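Type III effector XopAI (Xanthomonas citri, PDB 6K93) is a plant-pathogen type III effector with a mono-ADP-ribosyltransferase fold, whose transferase domain probably binds arginine-containing peptides. Local coordinates at residues S79-R82 and P83-P86; K100-W103 and Q104-H108; K201-I204 and S205-S209. One frame throughout, in Å; residues are numbered along the deposited sequence.

Contact 1 of 3, residues S79-R82 and P83-P86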
loop_
_atom_site.group_PDB
_atom_site.type_symbol
_atom_site.label_atom_id
_atom_site.label_comp_id
_atom_site.label_asym_id
_atom_site.label_seq_id
_atom_site.Cartn_x
_atom_site.Cartn_y
_atom_site.Cartn_z
ATOM N N SER A 79 9.514 -32.306 0.497
ATOM C CA SER A 79 9.664 -31.632 1.771
ATOM C C SER A 79 8.498 -30.683 1.996
ATOM O O SER A 79 7.777 -30.316 1.069
ATOM C CB SER A 79 11.001 -30.890 1.825
ATOM O OG SER A 79 12.072 -31.832 2.008
ATOM N N SER A 80 8.283 -30.335 3.264
ATOM C CA SER A 80 7.208 -29.460 3.697
ATOM C C SER A 80 5.826 -29.853 3.172
ATOM O O SER A 80 5.092 -29.028 2.625
ATOM C CB SER A 80 7.526 -28.011 3.314
ATOM O OG SER A 80 8.793 -27.638 3.811
ATOM N N PRO A 81 5.416 -31.113 3.384
ATOM C CA PRO A 81 4.025 -31.493 3.117
ATOM C C PRO A 81 3.091 -30.760 4.053
ATOM O O PRO A 81 3.448 -30.420 5.170
ATOM C CB PRO A 81 3.990 -32.995 3.394
ATOM C CG PRO A 81 5.155 -33.255 4.304
ATOM C CD PRO A 81 6.193 -32.214 3.979
ATOM N N ARG A 82 1.864 -30.527 3.593
ATOM C CA ARG A 82 0.959 -29.657 4.329
ATOM C C ARG A 82 0.706 -30.094 5.771
ATOM O O ARG A 82 0.640 -29.220 6.640
ATOM C CB ARG A 82 -0.371 -29.519 3.561
ATOM C CG ARG A 82 -1.176 -28.317 4.015
ATOM C CD ARG A 82 -2.490 -28.177 3.238
ATOM N NE ARG A 82 -3.460 -29.167 3.678
ATOM C CZ ARG A 82 -4.593 -29.460 3.029
ATOM N NH1 ARG A 82 -4.898 -28.854 1.906
ATOM N NH2 ARG A 82 -5.404 -30.394 3.524
ATOM N N PRO A 83 0.590 -31.395 6.084
ATOM C CA PRO A 83 0.374 -31.767 7.493
ATOM C C PRO A 83 1.519 -31.443 8.410
ATOM O O PRO A 83 1.315 -31.474 9.628
ATOM C CB PRO A 83 0.156 -33.281 7.429
ATOM C CG PRO A 83 -0.344 -33.527 6.055
ATOM C CD PRO A 83 0.403 -32.552 5.195
ATOM N N LEU A 84 2.729 -31.216 7.882
ATOM C CA LEU A 84 3.888 -30.831 8.669
ATOM C C LEU A 84 4.209 -29.350 8.575
ATOM O O LEU A 84 4.936 -28.830 9.422
ATOM C CB LEU A 84 5.110 -31.621 8.193
ATOM C CG LEU A 84 4.975 -33.119 8.267
ATOM C CD1 LEU A 84 6.221 -33.788 7.747
ATOM C CD2 LEU A 84 4.706 -33.544 9.694
ATOM N N SER A 85 3.728 -28.677 7.554
ATOM C CA SER A 85 4.140 -27.322 7.201
ATOM C C SER A 85 3.003 -26.695 6.406
ATOM O O SER A 85 2.996 -26.777 5.174
ATOM C CB SER A 85 5.452 -27.392 6.411
ATOM O OG SER A 85 5.784 -26.124 5.885
ATOM N N PRO A 86 2.013 -26.094 7.086
ATOM C CA PRO A 86 0.794 -25.661 6.385
ATOM C C PRO A 86 0.954 -24.371 5.611
ATOM O O PRO A 86 0.118 -24.099 4.736
ATOM C CB PRO A 86 -0.227 -25.512 7.518
ATOM C CG PRO A 86 0.602 -25.228 8.754
ATOM C CD PRO A 86 1.886 -26.009 8.555
HETATM O O HOH W 1 3.368 -27.111 2.646
#

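Contact 2 of 3, residues K100-W103 and Q104-H108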
loop_
_atom_site.group_PDB
_atom_site.type_symbol
_atom_site.label_atom_id
_atom_site.label_comp_id
_atom_site.label_asym_id
_atom_site.label_seq_id
_atom_site.Cartn_x
_atom_site.Cartn_y
_atom_site.Cartn_z
ATOM N N LYS A 100 12.164 -6.213 -9.894
ATOM C CA LYS A 100 12.120 -5.668 -11.247
ATOM C C LYS A 100 10.911 -6.198 -12.005
ATOM O O LYS A 100 10.184 -5.422 -12.643
ATOM C CB LYS A 100 13.425 -6.004 -11.980
ATOM C CG LYS A 100 13.425 -5.620 -13.444
ATOM C CD LYS A 100 14.780 -5.886 -14.049
ATOM C CE LYS A 100 14.856 -5.423 -15.483
ATOM N NZ LYS A 100 16.209 -5.677 -16.056
ATOM N N GLN A 101 10.663 -7.517 -11.930
ATOM C CA GLN A 101 9.517 -8.087 -12.630
ATOM C C GLN A 101 8.198 -7.534 -12.086
ATOM O O GLN A 101 7.256 -7.265 -12.852
ATOM C CB GLN A 101 9.554 -9.607 -12.520
ATOM C CG GLN A 101 10.665 -10.220 -13.390
ATOM C CD GLN A 101 10.860 -11.706 -13.157
ATOM O OE1 GLN A 101 10.436 -12.249 -12.135
ATOM N NE2 GLN A 101 11.518 -12.370 -14.101
ATOM N N LEU A 102 8.095 -7.355 -10.760
ATOM C CA LEU A 102 6.864 -6.794 -10.214
ATOM C C LEU A 102 6.644 -5.364 -10.702
ATOM O O LEU A 102 5.531 -4.998 -11.107
ATOM C CB LEU A 102 6.884 -6.853 -8.691
ATOM C CG LEU A 102 5.619 -6.311 -8.031
ATOM C CD1 LEU A 102 4.347 -6.943 -8.577
ATOM C CD2 LEU A 102 5.701 -6.551 -6.529
ATOM N N TRP A 103 7.687 -4.537 -10.678
ATOM C CA TRP A 103 7.525 -3.157 -11.130
ATOM C C TRP A 103 7.120 -3.105 -12.602
ATOM O O TRP A 103 6.266 -2.302 -12.985
ATOM C CB TRP A 103 8.814 -2.366 -10.883
ATOM C CG TRP A 103 8.760 -0.957 -11.389
ATOM C CD1 TRP A 103 9.584 -0.396 -12.316
ATOM C CD2 TRP A 103 7.821 0.052 -11.008
ATOM N NE1 TRP A 103 9.231 0.909 -12.527
ATOM C CE2 TRP A 103 8.144 1.212 -11.746
ATOM C CE3 TRP A 103 6.743 0.084 -10.123
ATOM C CZ2 TRP A 103 7.431 2.393 -11.622
ATOM C CZ3 TRP A 103 6.033 1.270 -10.004
ATOM C CH2 TRP A 103 6.380 2.395 -10.746
ATOM N N GLN A 104 7.698 -3.968 -13.442
ATOM C CA GLN A 104 7.284 -4.038 -14.847
ATOM C C GLN A 104 5.805 -4.408 -14.956
ATOM O O GLN A 104 5.068 -3.838 -15.772
ATOM C CB GLN A 104 8.159 -5.049 -15.602
ATOM C CG GLN A 104 8.003 -5.094 -17.127
ATOM C CD GLN A 104 8.953 -6.117 -17.770
ATOM O OE1 GLN A 104 9.952 -6.515 -17.164
ATOM N NE2 GLN A 104 8.638 -6.543 -18.984
ATOM N N ARG A 105 5.357 -5.353 -14.134
ATOM C CA ARG A 105 3.966 -5.789 -14.165
ATOM C C ARG A 105 3.026 -4.683 -13.701
ATOM O O ARG A 105 1.952 -4.470 -14.285
ATOM C CB ARG A 105 3.829 -7.027 -13.279
ATOM C CG ARG A 105 2.436 -7.502 -13.002
ATOM C CD ARG A 105 2.527 -8.696 -12.069
ATOM N NE ARG A 105 1.223 -9.187 -11.627
ATOM C CZ ARG A 105 1.067 -10.040 -10.619
ATOM N NH1 ARG A 105 2.135 -10.503 -9.974
ATOM N NH2 ARG A 105 -0.142 -10.435 -10.256
ATOM N N VAL A 106 3.394 -3.987 -12.626
ATOM C CA VAL A 106 2.591 -2.864 -12.151
ATOM C C VAL A 106 2.383 -1.853 -13.272
ATOM O O VAL A 106 1.265 -1.385 -13.513
ATOM C CB VAL A 106 3.263 -2.224 -10.924
ATOM C CG1 VAL A 106 2.659 -0.857 -10.667
ATOM C CG2 VAL A 106 3.141 -3.151 -9.747
ATOM N N GLN A 107 3.461 -1.497 -13.964
ATOM C CA GLN A 107 3.349 -0.495 -15.015
ATOM C C GLN A 107 2.555 -1.019 -16.194
ATOM O O GLN A 107 1.727 -0.299 -16.764
ATOM C CB GLN A 107 4.733 -0.057 -15.450
ATOM C CG GLN A 107 5.447 0.745 -14.421
ATOM C CD GLN A 107 6.831 1.109 -14.877
ATOM O OE1 GLN A 107 7.735 0.270 -14.850
ATOM N NE2 GLN A 107 7.009 2.343 -15.320
ATOM N N HIS A 108 2.781 -2.273 -16.562
ATOM C CA HIS A 108 2.109 -2.824 -17.731
ATOM C C HIS A 108 0.635 -3.078 -17.468
ATOM O O HIS A 108 -0.221 -2.739 -18.297
ATOM C CB HIS A 108 2.798 -4.113 -18.166
ATOM C CG HIS A 108 2.157 -4.763 -19.343
ATOM N ND1 HIS A 108 1.164 -5.710 -19.218
ATOM C CD2 HIS A 108 2.368 -4.605 -20.670
ATOM C CE1 HIS A 108 0.798 -6.115 -20.421
ATOM N NE2 HIS A 108 1.513 -5.459 -21.319
#

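Contact 3 of 3, residues K201-I204 and S205-S209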
loop_
_atom_site.group_PDB
_atom_site.type_symbol
_atom_site.label_atom_id
_atom_site.label_comp_id
_atom_site.label_asym_id
_atom_site.label_seq_id
_atom_site.Cartn_x
_atom_site.Cartn_y
_atom_site.Cartn_z
ATOM N N LYS A 201 1.761 -7.190 -3.752
ATOM C CA LYS A 201 0.885 -7.694 -4.803
ATOM C C LYS A 201 -0.571 -7.639 -4.377
ATOM O O LYS A 201 -1.445 -7.302 -5.174
ATOM C CB LYS A 201 1.289 -9.123 -5.173
ATOM C CG LYS A 201 2.681 -9.193 -5.751
ATOM C CD LYS A 201 3.130 -10.615 -5.982
ATOM C CE LYS A 201 4.578 -10.626 -6.413
ATOM N NZ LYS A 201 5.169 -12.002 -6.337
ATOM N N CYS A 202 -0.856 -7.987 -3.139
ATOM C CA CYS A 202 -2.240 -8.005 -2.686
ATOM C C CYS A 202 -2.780 -6.608 -2.403
ATOM O O CYS A 202 -3.957 -6.347 -2.672
ATOM C CB CYS A 202 -2.371 -8.918 -1.476
ATOM S SG CYS A 202 -2.263 -10.662 -1.969
ATOM N N ILE A 203 -1.955 -5.684 -1.919
ATOM C CA ILE A 203 -2.439 -4.316 -1.749
ATOM C C ILE A 203 -2.728 -3.686 -3.101
ATOM O O ILE A 203 -3.764 -3.053 -3.299
ATOM C CB ILE A 203 -1.433 -3.467 -0.953
ATOM C CG1 ILE A 203 -1.231 -4.001 0.461
ATOM C CG2 ILE A 203 -1.905 -2.012 -0.915
ATOM C CD1 ILE A 203 -0.086 -3.315 1.213
ATOM N N ILE A 204 -1.817 -3.842 -4.062
ATOM C CA ILE A 204 -2.025 -3.261 -5.385
ATOM C C ILE A 204 -3.270 -3.847 -6.021
ATOM O O ILE A 204 -4.076 -3.126 -6.608
ATOM C CB ILE A 204 -0.788 -3.468 -6.278
ATOM C CG1 ILE A 204 0.398 -2.712 -5.683
ATOM C CG2 ILE A 204 -1.055 -2.991 -7.694
ATOM C CD1 ILE A 204 1.724 -3.033 -6.357
ATOM N N SER A 205 -3.433 -5.163 -5.925
ATOM C CA SER A 205 -4.618 -5.829 -6.447
ATOM C C SER A 205 -5.878 -5.267 -5.820
ATOM O O SER A 205 -6.859 -5.005 -6.522
ATOM C CB SER A 205 -4.488 -7.332 -6.180
ATOM O OG SER A 205 -5.538 -8.033 -6.797
ATOM N N ALA A 206 -5.873 -5.085 -4.498
ATOM C CA ALA A 206 -7.039 -4.536 -3.821
ATOM C C ALA A 206 -7.361 -3.143 -4.339
ATOM O O ALA A 206 -8.526 -2.807 -4.585
ATOM C CB ALA A 206 -6.803 -4.487 -2.323
ATOM N N LEU A 207 -6.340 -2.296 -4.466
ATOM C CA LEU A 207 -6.580 -0.911 -4.856
ATOM C C LEU A 207 -7.127 -0.803 -6.263
ATOM O O LEU A 207 -7.953 0.084 -6.540
ATOM C CB LEU A 207 -5.307 -0.091 -4.700
ATOM C CG LEU A 207 -4.859 0.089 -3.233
ATOM C CD1 LEU A 207 -3.447 0.653 -3.193
ATOM C CD2 LEU A 207 -5.800 1.002 -2.473
ATOM N N HIS A 208 -6.709 -1.687 -7.163
ATOM C CA HIS A 208 -7.194 -1.617 -8.527
ATOM C C HIS A 208 -8.468 -2.414 -8.750
ATOM O O HIS A 208 -9.096 -2.256 -9.801
ATOM C CB HIS A 208 -6.103 -2.093 -9.491
ATOM C CG HIS A 208 -5.000 -1.102 -9.676
ATOM N ND1 HIS A 208 -5.236 0.198 -10.075
ATOM C CD2 HIS A 208 -3.659 -1.205 -9.504
ATOM C CE1 HIS A 208 -4.090 0.846 -10.152
ATOM N NE2 HIS A 208 -3.118 0.017 -9.815
ATOM N N SER A 209 -8.884 -3.237 -7.791
ATOM C CA SER A 209 -10.115 -3.986 -7.954
ATOM C C SER A 209 -11.283 -3.369 -7.191
ATOM O O SER A 209 -12.434 -3.670 -7.529
ATOM C CB SER A 209 -9.913 -5.442 -7.540
ATOM O OG SER A 209 -9.507 -5.591 -6.225
#

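Contact 1 of 3, residues S79-R82 and P83-P86
Pro81 and Leu84 meet where the chain doubles back on itself: Leu84 CD1 lies 3.6 Å from Pro81 CG, the branched end slanting across the ring at an oblique angle. The leucine reaches the ring because its CG stands beside its own backbone N, anti to the carbonyl carbon (chi1 -58°). The next proline ring is more loosely placed, with Pro83 CD 4.0 Å from Pro81 CB. Ser80 and Ser85 approach each other by carbon against hydroxyl, Ser80 CB being 3.6 Å from Ser85 OG.

Pro81 O accepts Leu84 N at 2.9 Å, with the donor well above the carbonyl plane, and also a weak bond from Ser85 N. The same Ser85 N is shared with Arg82 O at 3.3 Å. A water donates to both Ser80 O and Ser85 O, 2.6 Å from each, and joins the two ends of the bend. Proline suits positions 81 and 83, since its ring restricts phi and neither nitrogen has a hydrogen to satisfy. Bonds from residue i+3 back to residue i, with these backbone angles, mark two overlapping type I beta turns, 81-84 and 82-85, on an exposed loop that also touches crystal neighbours.

Contact 2 of 3, residues K100-W103 and Q104-H108
Gln107 lays its side-chain amide over one face of the Trp103 indole, one helical turn back. The two planes are stacked 25° apart, and Gln107 CD stands 3.1 Å above the ring plane, offset toward the rim. The aliphatic part of the chain also takes part: Gln107 CG makes a CH-pi contact 3.9 Å from the centroid of the six-membered ring. Although Gln107 OE1 is only 2.8 Å from Trp103 NE1, it lies over the ring face, where the N-H does not point, and this is not a hydrogen bond. In this closely packed part tryptophan supplies a broad surface, and glutamine a flat group at home on an exposed helix side.

The buried part, Leu102 and Val106, is in looser side-chain contact, which suits apolar chains: Val106 CG2 lies 4.1 Å from Leu102 CD1, while CG1 comes within 4.0 Å of Trp103 CZ3. Val106 N gives Leu102 O a nearly straight 2.8 Å bond (167° at the hydrogen). By contrast, the long polar chains of Lys100, Gln101 and Gln104 suit the exposed face. Such i to i+4 pairing is characteristic of an alpha helix buried on one face.

Arg105 forms a salt bridge with Glu119 on helix 117-128, and Arg244 makes a cation-pi contact with Trp103. Leu102 and Val106 turn to Phe113 and to helix 194-209, against which helix 95-109 packs.

Contact 3 of 3, residues K201-I204 and S205-S209
Ile204 has chi1 -64°, which sets CG1 beside the backbone N and leaves CG2 anti to it, and His208 sets its CG anti to the carbonyl carbon (chi1 -74°). These torsions bring the methyl and the imidazole together one turn apart, side by side and pointing the same way, with Ile204 CG2 3.6 Å from His208 CD2. Histidine suits this less buried end of the helix, its partly exposed ring resting a carbon on the methyl. His208 CD2 is also 3.5 Å from Ile204 O. The neighbouring pair repeats the pattern in purely apolar form: Ile203 CG2 meets Leu207 CD1 at 3.8 Å, their side chains again aligned.

Backbone bonds from each residue to the fourth before it carry the helix; that from Leu207 N to Ile203 O is 2.9 Å long. Ala206, with only a methyl group, is small enough to fit against Leu171 of helix 165-174, while Ile203 and Ile204 reach Phe246.

Near the end of the helix the pattern changes. Ser209 N makes a weak bond to Ser205 O and an i+3 bond to Ala206 O at 3.3 Å. The chemistry divides in two: branched apolar chains make the interior faces of the helix, while the buried Ser205 OG is satisfied by Ser115 N and Asp167 OD2, and Ser209 OG gives Ser205 O a partner at 2.7 Å where the helix ends.

How the contacts relate
Along the chain the three contacts come in series, contact 1 first and contact 3 last. Contact 1 lies in the loop before helix 95-109, about 30 Å from the centre of the chain, and touches neither of the others; its nearest atoms are about 20 Å from contact 2 and about 15 Å from contact 3. Contacts 2 and 3, on helices 95-109 and 194-209, have centres about 13 Å apart and pack directly, with Val106 CG2 3.7 Å from Ile204 CD1. Helix 95-109, the first in the modelled chain, thus packs on helix 194-209, which lies within the ADP-ribosyltransferase family region, while the 79-86 turn remains a peripheral feature of the N-terminal segment.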